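Local coordinates for ARO (armadillo repeats only protein) (Plasmodium falciparum Santa Lucia, PDB 5EWP), which probably serves as a protein-binding armadillo-repeat scaffold in the translocation and attachment of rhoptries to the apical pole of the malaria parasite, at residues L17-A22 and G59-T64; Q29-L34 and A63-I68; A89-L94 and V108-L113. All blocks are in the same frame, centred on the assembly; numbering follows the deposited sequence.

Interaction 1 of 3, residues L17-A22 and G59-T64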
ATOM      1  N   LEU A  17     -29.646  -0.048   3.667  1.00 26.36           N
ATOM      2  CA  LEU A  17     -30.069  -0.348   5.026  1.00 27.39           C
ATOM      3  C   LEU A  17     -29.034  -1.200   5.750  1.00 21.41           C
ATOM      4  O   LEU A  17     -28.744  -0.954   6.919  1.00 22.39           O
ATOM      5  CB  LEU A  17     -31.420  -1.044   5.016  1.00 30.21           C
ATOM      6  CG  LEU A  17     -32.504  -0.097   4.510  1.00 36.50           C
ATOM      7  CD1 LEU A  17     -33.819  -0.774   4.566  1.00 44.61           C
ATOM      8  CD2 LEU A  17     -32.529   1.158   5.361  1.00 37.77           C
ATOM      9  N   ARG A  18     -28.490  -2.191   5.047  1.00 20.83           N
ATOM     10  CA  ARG A  18     -27.447  -3.052   5.602  1.00 24.56           C
ATOM     11  C   ARG A  18     -26.232  -2.229   5.975  1.00 23.38           C
ATOM     12  O   ARG A  18     -25.656  -2.423   7.039  1.00 22.33           O
ATOM     13  CB  ARG A  18     -27.069  -4.153   4.611  1.00 26.74           C
ATOM     14  CG  ARG A  18     -28.096  -5.273   4.537  1.00 32.62           C
ATOM     15  CD  ARG A  18     -27.777  -6.283   3.436  1.00 32.40           C
ATOM     16  NE  ARG A  18     -26.484  -6.938   3.616  1.00 41.44           N
ATOM     17  CZ  ARG A  18     -25.799  -7.525   2.639  1.00 43.66           C
ATOM     18  NH1 ARG A  18     -26.282  -7.538   1.403  1.00 45.83           N
ATOM     19  NH2 ARG A  18     -24.630  -8.098   2.897  1.00 38.44           N
ATOM     20  N   PHE A  19     -25.860  -1.286   5.110  1.00 21.89           N
ATOM     21  CA  PHE A  19     -24.737  -0.408   5.407  1.00 23.46           C
ATOM     22  C   PHE A  19     -24.978   0.425   6.666  1.00 22.62           C
ATOM     23  O   PHE A  19     -24.105   0.523   7.533  1.00 22.28           O
ATOM     24  CB  PHE A  19     -24.426   0.537   4.235  1.00 19.00           C
ATOM     25  CG  PHE A  19     -23.262   1.444   4.516  1.00 25.30           C
ATOM     26  CD1 PHE A  19     -21.965   1.034   4.226  1.00 19.74           C
ATOM     27  CD2 PHE A  19     -23.455   2.680   5.134  1.00 22.68           C
ATOM     28  CE1 PHE A  19     -20.871   1.856   4.510  1.00 16.44           C
ATOM     29  CE2 PHE A  19     -22.383   3.495   5.432  1.00 23.91           C
ATOM     30  CZ  PHE A  19     -21.080   3.076   5.132  1.00 23.24           C
ATOM     31  N   ASP A  20     -26.148   1.053   6.755  1.00 24.34           N
ATOM     32  CA  ASP A  20     -26.434   1.925   7.893  1.00 24.79           C
ATOM     33  C   ASP A  20     -26.409   1.166   9.205  1.00 23.68           C
ATOM     34  O   ASP A  20     -25.918   1.669  10.214  1.00 29.31           O
ATOM     35  CB  ASP A  20     -27.788   2.621   7.715  1.00 21.45           C
ATOM     36  CG  ASP A  20     -27.751   3.669   6.629  1.00 28.29           C
ATOM     37  OD1 ASP A  20     -26.630   4.083   6.249  1.00 26.99           O
ATOM     38  OD2 ASP A  20     -28.835   4.093   6.163  1.00 28.48           O
ATOM     39  N   LYS A  21     -26.922  -0.056   9.186  1.00 23.30           N
ATOM     40  CA  LYS A  21     -26.922  -0.873  10.391  1.00 25.21           C
ATOM     41  C   LYS A  21     -25.505  -1.327  10.734  1.00 27.64           C
ATOM     42  O   LYS A  21     -25.095  -1.285  11.898  1.00 26.56           O
ATOM     43  CB  LYS A  21     -27.854  -2.074  10.225  1.00 29.93           C
ATOM     44  CG  LYS A  21     -28.005  -2.921  11.492  1.00 32.56           C
ATOM     45  CD  LYS A  21     -28.987  -4.053  11.281  1.00 39.29           C
ATOM     46  CE  LYS A  21     -29.167  -4.884  12.544  1.00 46.71           C
ATOM     47  NZ  LYS A  21     -27.928  -5.636  12.892  1.00 48.31           N
ATOM     48  N   ALA A  22     -24.753  -1.758   9.727  1.00 25.00           N
ATOM     49  CA  ALA A  22     -23.371  -2.161   9.953  1.00 22.11           C
ATOM     50  C   ALA A  22     -22.556  -1.004  10.538  1.00 29.95           C
ATOM     51  O   ALA A  22     -21.708  -1.210  11.405  1.00 28.84           O
ATOM     52  CB  ALA A  22     -22.746  -2.671   8.664  1.00 19.83           C
ATOM     53  N   GLY A  59     -20.394  -0.538  -2.016  1.00 19.23           N
ATOM     54  CA  GLY A  59     -19.219  -1.404  -1.997  1.00 17.71           C
ATOM     55  C   GLY A  59     -17.940  -0.659  -1.652  1.00 19.45           C
ATOM     56  O   GLY A  59     -17.199  -1.046  -0.747  1.00 16.89           O
ATOM     57  N   ALA A  60     -17.667   0.429  -2.366  1.00 16.76           N
ATOM     58  CA  ALA A  60     -16.475   1.215  -2.068  1.00 16.18           C
ATOM     59  C   ALA A  60     -16.574   1.906  -0.703  1.00 19.93           C
ATOM     60  O   ALA A  60     -15.572   2.078  -0.009  1.00 17.12           O
ATOM     61  CB  ALA A  60     -16.233   2.235  -3.159  1.00 18.52           C
ATOM     62  N   LEU A  61     -17.780   2.308  -0.324  1.00 14.86           N
ATOM     63  CA  LEU A  61     -17.982   2.959   0.961  1.00 12.36           C
ATOM     64  C   LEU A  61     -17.718   1.999   2.126  1.00 14.36           C
ATOM     65  O   LEU A  61     -17.182   2.381   3.168  1.00 14.10           O
ATOM     66  CB  LEU A  61     -19.400   3.498   1.038  1.00 17.47           C
ATOM     67  CG  LEU A  61     -19.713   4.395   2.232  1.00 17.97           C
ATOM     68  CD1 LEU A  61     -18.825   5.628   2.247  1.00 22.11           C
ATOM     69  CD2 LEU A  61     -21.185   4.768   2.170  1.00 18.39           C
ATOM     70  N   SER A  62     -18.104   0.741   1.933  1.00 15.34           N
ATOM     71  CA  SER A  62     -17.906  -0.293   2.943  1.00 16.18           C
ATOM     72  C   SER A  62     -16.419  -0.588   3.099  1.00 14.91           C
ATOM     73  O   SER A  62     -15.918  -0.713   4.214  1.00 16.50           O
ATOM     74  CB  SER A  62     -18.678  -1.552   2.560  1.00 14.52           C
ATOM     75  OG  SER A  62     -20.085  -1.308   2.567  1.00 18.42           O
ATOM     76  N   ALA A  63     -15.712  -0.679   1.977  1.00 15.48           N
ATOM     77  CA  ALA A  63     -14.261  -0.845   1.999  1.00 13.37           C
ATOM     78  C   ALA A  63     -13.616   0.324   2.751  1.00 12.57           C
ATOM     79  O   ALA A  63     -12.660   0.134   3.507  1.00 14.88           O
ATOM     80  CB  ALA A  63     -13.706  -0.956   0.579  1.00 15.95           C
ATOM     81  N   THR A  64     -14.150   1.533   2.553  1.00 15.15           N
ATOM     82  CA  THR A  64     -13.616   2.698   3.245  1.00 14.27           C
ATOM     83  C   THR A  64     -13.860   2.611   4.771  1.00 15.47           C
ATOM     84  O   THR A  64     -12.976   2.916   5.560  1.00 17.11           O
ATOM     85  CB  THR A  64     -14.210   3.996   2.675  1.00 16.34           C
ATOM     86  OG1 THR A  64     -13.950   4.040   1.262  1.00 18.55           O
ATOM     87  CG2 THR A  64     -13.583   5.197   3.342  1.00 19.67           C
TER
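Helical segments 17-22 and 59-64 come nearest at F19 and S62, whose CA atoms lie 7.3 Å apart, and the contact they make buries 141 Å² in all. One aromatic ring carries the first side of it, while L61 and S62 supply two different kinds of partner on the second. F19 directs its CB toward the other helix, and with CG anti to the backbone N (chi1 -179°) the ring continues in that direction. L61 meets it over one face: L61 CD2 is 3.8 Å from the centroid of the F19 ring, 26° off the normal, which meets the geometry of a CH-pi contact. The methyl is displaced toward the rim, which explains why F19 CZ is the ring atom nearest L61 CD2, at 3.4 Å. L61 CG lies on the same side of the ring, out beyond its rim, 3.5 Å from F19 CZ, and the two side chains cross at about a right angle.

S62 approaches differently. S62 OG lies at the ring edge, near the plane, 3.4 Å from F19 CD1. This hydroxyl is hydrogen-bonded to I58 O, one turn earlier in its own helix, so its polar requirement is met locally even though F19 and S62 are both buried. F19 also touches I58, Q65 and the ring of F31, which places it in the core where helices 14-25, 28-34 and 58-70 of the armadillo fold converge.

The carboxylate atom D20 OD1 lies in the ring plane too, at the CD2 edge. The L61 methyl packs on a face, while S62 OG and D20 OD1 are among the atoms at the rim, which is consistent with the electron-rich face and the slightly positive C-H edge of an aromatic ring.

Interaction 2 of 3, residues Q29-L34 and A63-I68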
ATOM      1  N   GLN A  29     -17.989  -8.061   9.653  1.00 19.78           N
ATOM      2  CA  GLN A  29     -18.352  -9.079   8.670  1.00 19.26           C
ATOM      3  C   GLN A  29     -19.350  -8.553   7.647  1.00 19.22           C
ATOM      4  O   GLN A  29     -19.271  -8.881   6.455  1.00 19.78           O
ATOM      5  CB  GLN A  29     -18.932 -10.324   9.341  1.00 23.09           C
ATOM      6  CG  GLN A  29     -19.206 -11.464   8.362  1.00 23.39           C
ATOM      7  CD  GLN A  29     -17.938 -11.998   7.719  1.00 29.15           C
ATOM      8  OE1 GLN A  29     -17.158 -12.715   8.355  1.00 26.86           O
ATOM      9  NE2 GLN A  29     -17.718 -11.652   6.462  1.00 23.54           N
ATOM     10  N   GLU A  30     -20.293  -7.744   8.108  1.00 16.71           N
ATOM     11  CA  GLU A  30     -21.294  -7.213   7.176  1.00 19.94           C
ATOM     12  C   GLU A  30     -20.659  -6.219   6.194  1.00 18.12           C
ATOM     13  O   GLU A  30     -20.965  -6.232   4.997  1.00 17.95           O
ATOM     14  CB  GLU A  30     -22.439  -6.555   7.944  1.00 25.60           C
ATOM     15  CG  GLU A  30     -23.614  -6.141   7.101  1.00 38.48           C
ATOM     16  CD  GLU A  30     -24.343  -7.296   6.440  1.00 46.84           C
ATOM     17  OE1 GLU A  30     -24.130  -8.466   6.820  1.00 41.96           O
ATOM     18  OE2 GLU A  30     -25.167  -7.018   5.548  1.00 54.63           O
ATOM     19  N   PHE A  31     -19.759  -5.376   6.692  1.00 17.30           N
ATOM     20  CA  PHE A  31     -19.001  -4.488   5.806  1.00 19.86           C
ATOM     21  C   PHE A  31     -18.235  -5.293   4.748  1.00 19.41           C
ATOM     22  O   PHE A  31     -18.232  -4.937   3.586  1.00 16.22           O
ATOM     23  CB  PHE A  31     -18.025  -3.612   6.600  1.00 17.46           C
ATOM     24  CG  PHE A  31     -18.654  -2.378   7.219  1.00 21.56           C
ATOM     25  CD1 PHE A  31     -19.537  -1.591   6.494  1.00 21.99           C
ATOM     26  CD2 PHE A  31     -18.351  -2.009   8.524  1.00 19.92           C
ATOM     27  CE1 PHE A  31     -20.102  -0.454   7.060  1.00 23.73           C
ATOM     28  CE2 PHE A  31     -18.919  -0.880   9.100  1.00 29.40           C
ATOM     29  CZ  PHE A  31     -19.794  -0.096   8.361  1.00 21.82           C
ATOM     30  N   VAL A  32     -17.568  -6.378   5.144  1.00 16.12           N
ATOM     31  CA  VAL A  32     -16.878  -7.196   4.153  1.00 16.33           C
ATOM     32  C   VAL A  32     -17.848  -7.762   3.101  1.00 20.50           C
ATOM     33  O   VAL A  32     -17.565  -7.720   1.902  1.00 18.62           O
ATOM     34  CB  VAL A  32     -16.086  -8.330   4.844  1.00 15.38           C
ATOM     35  CG1 VAL A  32     -15.492  -9.286   3.819  1.00 18.67           C
ATOM     36  CG2 VAL A  32     -14.976  -7.709   5.659  1.00 16.91           C
ATOM     37  N   ASN A  33     -18.999  -8.262   3.550  1.00 19.00           N
ATOM     38  CA  ASN A  33     -20.009  -8.790   2.638  1.00 19.47           C
ATOM     39  C   ASN A  33     -20.537  -7.721   1.709  1.00 17.99           C
ATOM     40  O   ASN A  33     -20.913  -8.007   0.568  1.00 22.39           O
ATOM     41  CB  ASN A  33     -21.181  -9.402   3.412  1.00 25.87           C
ATOM     42  CG  ASN A  33     -20.775 -10.604   4.223  1.00 31.42           C
ATOM     43  OD1 ASN A  33     -19.805 -11.282   3.893  1.00 26.54           O
ATOM     44  ND2 ASN A  33     -21.520 -10.881   5.287  1.00 36.65           N
ATOM     45  N   LEU A  34     -20.576  -6.490   2.215  1.00 16.20           N
ATOM     46  CA  LEU A  34     -21.116  -5.353   1.454  1.00 17.08           C
ATOM     47  C   LEU A  34     -20.125  -4.778   0.434  1.00 14.96           C
ATOM     48  O   LEU A  34     -20.511  -3.995  -0.432  1.00 16.98           O
ATOM     49  CB  LEU A  34     -21.558  -4.262   2.426  1.00 18.83           C
ATOM     50  CG  LEU A  34     -22.888  -4.491   3.136  1.00 18.18           C
ATOM     51  CD1 LEU A  34     -23.067  -3.410   4.163  1.00 22.79           C
ATOM     52  CD2 LEU A  34     -24.043  -4.475   2.117  1.00 23.29           C
ATOM     53  N   ALA A  63     -15.712  -0.679   1.977  1.00 15.48           N
ATOM     54  CA  ALA A  63     -14.261  -0.845   1.999  1.00 13.37           C
ATOM     55  C   ALA A  63     -13.616   0.324   2.751  1.00 12.57           C
ATOM     56  O   ALA A  63     -12.660   0.134   3.507  1.00 14.88           O
ATOM     57  CB  ALA A  63     -13.706  -0.956   0.579  1.00 15.95           C
ATOM     58  N   THR A  64     -14.150   1.533   2.553  1.00 15.15           N
ATOM     59  CA  THR A  64     -13.616   2.698   3.245  1.00 14.27           C
ATOM     60  C   THR A  64     -13.860   2.611   4.771  1.00 15.47           C
ATOM     61  O   THR A  64     -12.976   2.916   5.560  1.00 17.11           O
ATOM     62  CB  THR A  64     -14.210   3.996   2.675  1.00 16.34           C
ATOM     63  OG1 THR A  64     -13.950   4.040   1.262  1.00 18.55           O
ATOM     64  CG2 THR A  64     -13.583   5.197   3.342  1.00 19.67           C
ATOM     65  N   GLN A  65     -15.041   2.172   5.193  1.00 15.30           N
ATOM     66  CA  GLN A  65     -15.288   2.048   6.631  1.00 14.89           C
ATOM     67  C   GLN A  65     -14.377   0.991   7.246  1.00 15.54           C
ATOM     68  O   GLN A  65     -13.930   1.143   8.386  1.00 16.39           O
ATOM     69  CB  GLN A  65     -16.743   1.696   6.926  1.00 14.43           C
ATOM     70  CG  GLN A  65     -17.746   2.764   6.448  1.00 26.52           C
ATOM     71  CD  GLN A  65     -17.485   4.155   7.025  1.00 34.84           C
ATOM     72  OE1 GLN A  65     -17.689   5.156   6.343  1.00 43.58           O
ATOM     73  NE2 GLN A  65     -17.042   4.221   8.277  1.00 26.83           N
ATOM     74  N   LEU A  66     -14.107  -0.076   6.495  1.00 16.49           N
ATOM     75  CA  LEU A  66     -13.193  -1.118   6.976  1.00 17.87           C
ATOM     76  C   LEU A  66     -11.779  -0.549   7.122  1.00 19.16           C
ATOM     77  O   LEU A  66     -11.077  -0.843   8.097  1.00 15.40           O
ATOM     78  CB  LEU A  66     -13.201  -2.327   6.034  1.00 13.83           C
ATOM     79  CG  LEU A  66     -14.454  -3.200   6.141  1.00 16.83           C
ATOM     80  CD1 LEU A  66     -14.592  -4.165   4.953  1.00 16.60           C
ATOM     81  CD2 LEU A  66     -14.501  -3.956   7.479  1.00 18.26           C
ATOM     82  N   ALA A  67     -11.375   0.290   6.172  1.00 14.63           N
ATOM     83  CA  ALA A  67     -10.073   0.947   6.250  1.00 15.34           C
ATOM     84  C   ALA A  67      -9.979   1.840   7.492  1.00 18.39           C
ATOM     85  O   ALA A  67      -8.941   1.913   8.149  1.00 17.71           O
ATOM     86  CB  ALA A  67      -9.812   1.755   4.995  1.00 11.44           C
ATOM     87  N   ILE A  68     -11.072   2.522   7.803  1.00 15.63           N
ATOM     88  CA  ILE A  68     -11.120   3.374   8.984  1.00 17.05           C
ATOM     89  C   ILE A  68     -10.940   2.542  10.243  1.00 22.56           C
ATOM     90  O   ILE A  68     -10.151   2.897  11.124  1.00 21.95           O
ATOM     91  CB  ILE A  68     -12.445   4.182   9.020  1.00 20.55           C
ATOM     92  CG1 ILE A  68     -12.414   5.227   7.909  1.00 19.36           C
ATOM     93  CG2 ILE A  68     -12.631   4.845  10.371  1.00 24.89           C
ATOM     94  CD1 ILE A  68     -13.771   5.914   7.654  1.00 17.71           C
TER
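L34 N donates to E30 O at 2.8 Å, and within the helical turn closed by this bond lie F31 and V32, the two residues that pack against Q65 and L66. The pairing is the helix-on-helix packing of an armadillo-repeat solenoid: segments 29-34 and 63-68 run roughly antiparallel, with 143° between their N-to-C directions, and their local axes approach to 9.2 Å. F31 and L66 mark the closest backbone approach, 6.8 Å between their CA atoms. All four touching residues are buried. No hydrogen bond links the segments, and the 216 Å² between them is buried by largely apolar packing.

Q65 uses the aliphatic base of its side chain. Its CB stands over one face of the F31 ring, 3.9 Å from the centroid and 15° off the normal, a CH-pi contact whose nearest ring atom is F31 CZ. Q65 CG also comes close to F31 CZ, at 4.0 Å, but the chain then bends (chi2 -57°) and carries the amide away from helix 28-34. The polar end of Q65 is therefore not what holds this ring.

L66 works at the other end of F31. Its branch point meets the base of the aromatic side chain, with L66 CG 3.6 Å from F31 CB, while its CD1 branch reaches on to V32. Beyond this pair, V32 touches V90 and L66 touches F91, both on helix 87-95, which extends the same apolar core toward the next helices of the solenoid. V32 and L66 cross at about a right angle, and the L66 CD1 methyl ends 3.6 Å from V32 CG2.

Interaction 3 of 3, residues A89-L94 and V108-L113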
ATOM      1  N   ALA A  89      -9.054 -11.227   0.976  1.00 14.62           N
ATOM      2  CA  ALA A  89      -9.410 -11.729  -0.360  1.00 17.60           C
ATOM      3  C   ALA A  89     -10.392 -10.782  -1.060  1.00 15.94           C
ATOM      4  O   ALA A  89     -10.291 -10.530  -2.253  1.00 16.40           O
ATOM      5  CB  ALA A  89     -10.010 -13.128  -0.266  1.00 19.12           C
ATOM      6  N   VAL A  90     -11.314 -10.243  -0.278  1.00 15.16           N
ATOM      7  CA  VAL A  90     -12.308  -9.312  -0.797  1.00 13.58           C
ATOM      8  C   VAL A  90     -11.646  -8.020  -1.302  1.00 17.69           C
ATOM      9  O   VAL A  90     -11.987  -7.525  -2.375  1.00 19.31           O
ATOM     10  CB  VAL A  90     -13.367  -9.020   0.267  1.00 14.99           C
ATOM     11  CG1 VAL A  90     -14.243  -7.843  -0.142  1.00 18.29           C
ATOM     12  CG2 VAL A  90     -14.228 -10.266   0.504  1.00 22.16           C
ATOM     13  N   PHE A  91     -10.679  -7.486  -0.558  1.00 13.40           N
ATOM     14  CA  PHE A  91      -9.956  -6.297  -1.016  1.00 17.64           C
ATOM     15  C   PHE A  91      -9.124  -6.590  -2.268  1.00 17.50           C
ATOM     16  O   PHE A  91      -9.019  -5.755  -3.162  1.00 12.45           O
ATOM     17  CB  PHE A  91      -9.042  -5.739   0.086  1.00 12.13           C
ATOM     18  CG  PHE A  91      -9.790  -5.175   1.258  1.00 17.80           C
ATOM     19  CD1 PHE A  91     -10.864  -4.318   1.058  1.00 18.59           C
ATOM     20  CD2 PHE A  91      -9.416  -5.493   2.556  1.00 15.80           C
ATOM     21  CE1 PHE A  91     -11.559  -3.792   2.140  1.00 23.50           C
ATOM     22  CE2 PHE A  91     -10.114  -4.971   3.639  1.00 15.66           C
ATOM     23  CZ  PHE A  91     -11.182  -4.126   3.428  1.00 15.51           C
ATOM     24  N   ILE A  92      -8.508  -7.768  -2.340  1.00 16.94           N
ATOM     25  CA  ILE A  92      -7.719  -8.075  -3.532  1.00 15.99           C
ATOM     26  C   ILE A  92      -8.621  -8.118  -4.762  1.00 15.27           C
ATOM     27  O   ILE A  92      -8.249  -7.656  -5.843  1.00 20.21           O
ATOM     28  CB  ILE A  92      -6.941  -9.399  -3.360  1.00 16.58           C
ATOM     29  CG1 ILE A  92      -5.840  -9.176  -2.318  1.00 13.24           C
ATOM     30  CG2 ILE A  92      -6.316  -9.822  -4.683  1.00 24.29           C
ATOM     31  CD1 ILE A  92      -5.121 -10.448  -1.846  1.00 14.03           C
ATOM     32  N   ASN A  93      -9.843  -8.591  -4.571  1.00 13.29           N
ATOM     33  CA  ASN A  93     -10.816  -8.565  -5.653  1.00 17.07           C
ATOM     34  C   ASN A  93     -11.136  -7.130  -6.084  1.00 21.26           C
ATOM     35  O   ASN A  93     -11.312  -6.847  -7.273  1.00 17.86           O
ATOM     36  CB  ASN A  93     -12.092  -9.275  -5.224  1.00 21.74           C
ATOM     37  CG  ASN A  93     -13.027  -9.507  -6.370  1.00 39.31           C
ATOM     38  OD1 ASN A  93     -12.621 -10.012  -7.417  1.00 45.72           O
ATOM     39  ND2 ASN A  93     -14.290  -9.141  -6.190  1.00 41.32           N
ATOM     40  N   LEU A  94     -11.207  -6.216  -5.120  1.00 17.30           N
ATOM     41  CA  LEU A  94     -11.480  -4.808  -5.454  1.00 17.87           C
ATOM     42  C   LEU A  94     -10.304  -4.193  -6.233  1.00 18.33           C
ATOM     43  O   LEU A  94     -10.482  -3.304  -7.055  1.00 15.16           O
ATOM     44  CB  LEU A  94     -11.760  -4.008  -4.182  1.00 16.27           C
ATOM     45  CG  LEU A  94     -13.088  -4.209  -3.447  1.00 22.12           C
ATOM     46  CD1 LEU A  94     -13.188  -3.239  -2.270  1.00 23.06           C
ATOM     47  CD2 LEU A  94     -14.224  -3.969  -4.386  1.00 27.55           C
ATOM     48  N   VAL A 108      -5.902   1.548   0.430  1.00 15.04           N
ATOM     49  CA  VAL A 108      -5.862   2.146   1.766  1.00 11.32           C
ATOM     50  C   VAL A 108      -6.104   1.087   2.859  1.00  9.74           C
ATOM     51  O   VAL A 108      -5.332   1.012   3.832  1.00 15.13           O
ATOM     52  CB  VAL A 108      -6.893   3.284   1.907  1.00 14.59           C
ATOM     53  CG1 VAL A 108      -6.954   3.769   3.365  1.00 15.99           C
ATOM     54  CG2 VAL A 108      -6.531   4.426   0.948  1.00 12.68           C
ATOM     55  N   ALA A 109      -7.133   0.256   2.689  1.00 11.87           N
ATOM     56  CA  ALA A 109      -7.432  -0.793   3.687  1.00 13.69           C
ATOM     57  C   ALA A 109      -6.252  -1.738   3.866  1.00 14.52           C
ATOM     58  O   ALA A 109      -5.836  -2.017   4.992  1.00 13.28           O
ATOM     59  CB  ALA A 109      -8.669  -1.604   3.299  1.00 14.25           C
ATOM     60  N   LEU A 110      -5.733  -2.238   2.756  1.00 11.57           N
ATOM     61  CA  LEU A 110      -4.628  -3.206   2.820  1.00 13.76           C
ATOM     62  C   LEU A 110      -3.380  -2.583   3.417  1.00 15.71           C
ATOM     63  O   LEU A 110      -2.637  -3.248   4.141  1.00 15.01           O
ATOM     64  CB  LEU A 110      -4.334  -3.778   1.427  1.00 12.08           C
ATOM     65  CG  LEU A 110      -5.423  -4.719   0.885  1.00 13.98           C
ATOM     66  CD1 LEU A 110      -5.212  -4.969  -0.586  1.00 14.03           C
ATOM     67  CD2 LEU A 110      -5.426  -6.060   1.638  1.00 12.18           C
ATOM     68  N   SER A 111      -3.135  -1.306   3.141  1.00 16.81           N
ATOM     69  CA  SER A 111      -1.931  -0.690   3.686  1.00 15.97           C
ATOM     70  C   SER A 111      -2.015  -0.614   5.210  1.00 19.90           C
ATOM     71  O   SER A 111      -1.041  -0.921   5.890  1.00 17.75           O
ATOM     72  CB  SER A 111      -1.685   0.696   3.082  1.00 17.70           C
ATOM     73  OG  SER A 111      -2.698   1.612   3.437  1.00 22.31           O
ATOM     74  N   PHE A 112      -3.173  -0.245   5.758  1.00 14.70           N
ATOM     75  CA  PHE A 112      -3.329  -0.264   7.216  1.00 13.19           C
ATOM     76  C   PHE A 112      -3.313  -1.677   7.795  1.00 13.75           C
ATOM     77  O   PHE A 112      -2.783  -1.899   8.888  1.00 15.98           O
ATOM     78  CB  PHE A 112      -4.619   0.426   7.640  1.00 17.92           C
ATOM     79  CG  PHE A 112      -4.526   1.924   7.597  1.00 20.82           C
ATOM     80  CD1 PHE A 112      -3.622   2.595   8.413  1.00 22.43           C
ATOM     81  CD2 PHE A 112      -5.328   2.653   6.742  1.00 18.47           C
ATOM     82  CE1 PHE A 112      -3.522   3.979   8.372  1.00 27.20           C
ATOM     83  CE2 PHE A 112      -5.244   4.043   6.703  1.00 25.00           C
ATOM     84  CZ  PHE A 112      -4.332   4.698   7.514  1.00 25.11           C
ATOM     85  N   LEU A 113      -3.918  -2.624   7.086  1.00 12.21           N
ATOM     86  CA  LEU A 113      -3.978  -3.997   7.581  1.00 15.87           C
ATOM     87  C   LEU A 113      -2.595  -4.625   7.636  1.00 11.98           C
ATOM     88  O   LEU A 113      -2.373  -5.594   8.379  1.00 13.82           O
ATOM     89  CB  LEU A 113      -4.897  -4.850   6.707  1.00 10.55           C
ATOM     90  CG  LEU A 113      -6.392  -4.526   6.837  1.00 16.37           C
ATOM     91  CD1 LEU A 113      -7.107  -5.249   5.734  1.00 18.78           C
ATOM     92  CD2 LEU A 113      -6.893  -4.983   8.196  1.00 13.21           C
TER
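F91 of segment 89-94 packs into A109, L110 and L113 of segment 108-113, joining two roughly antiparallel helices of the armadillo-repeat solenoid. Their local axes approach to 10.2 Å with 141° between the N-to-C directions.

The face contact is a CH-pi interaction. A109 CB lies 3.7 Å from the centroid of the F91 ring and 16° off its normal, shifted slightly toward the rim. A109 and F91 both direct CB toward the opposite helix; with F91 CG beside its backbone N and anti to the carbonyl carbon (chi1 -67°), the ring lies with CZ 3.6 Å from A109 CB.

The remaining cross-helix contacts are apolar. L113 CD1 meets the ring obliquely, 3.7 Å from F91 CE2, its side chain crossing that of F91 at about a right angle, whereas L110 CG packs on the base, 3.8 Å from F91 CB. Both leucines also touch M124 of helix 118-126, and F91 touches L66 of helix 58-70, so helices before and after the contact in the chain also pack on these residues.

No hydrogen bond crosses between the two segments, though L113 O accepts from N120 ND2 of helix 118-126. On helix 100-113, V108 O accepts from two donors approaching the same face of its carbonyl plane, F112 N at 3.2 Å and S111 OG at 2.7 Å.

Interaction 2 opens within the span of interaction 1; both end on helix 58-70, which receives the consecutive helices 14-25 and 28-34, and they share A63 and T64, their centres about 6 Å apart. Interaction 3, built from helices 87-95 and 100-113, opens only after both have closed in sequence; its centre lies about 10 Å from that of interaction 2 and 15 Å from that of interaction 1. Direct packing bridges the steps: F19 CE1 is 3.5 Å from F31 CE1, and A67 CB is 3.7 Å from A109 CA. The contacts thus pack on each other, consistent with an armadillo solenoid that probably serves to bind other proteins.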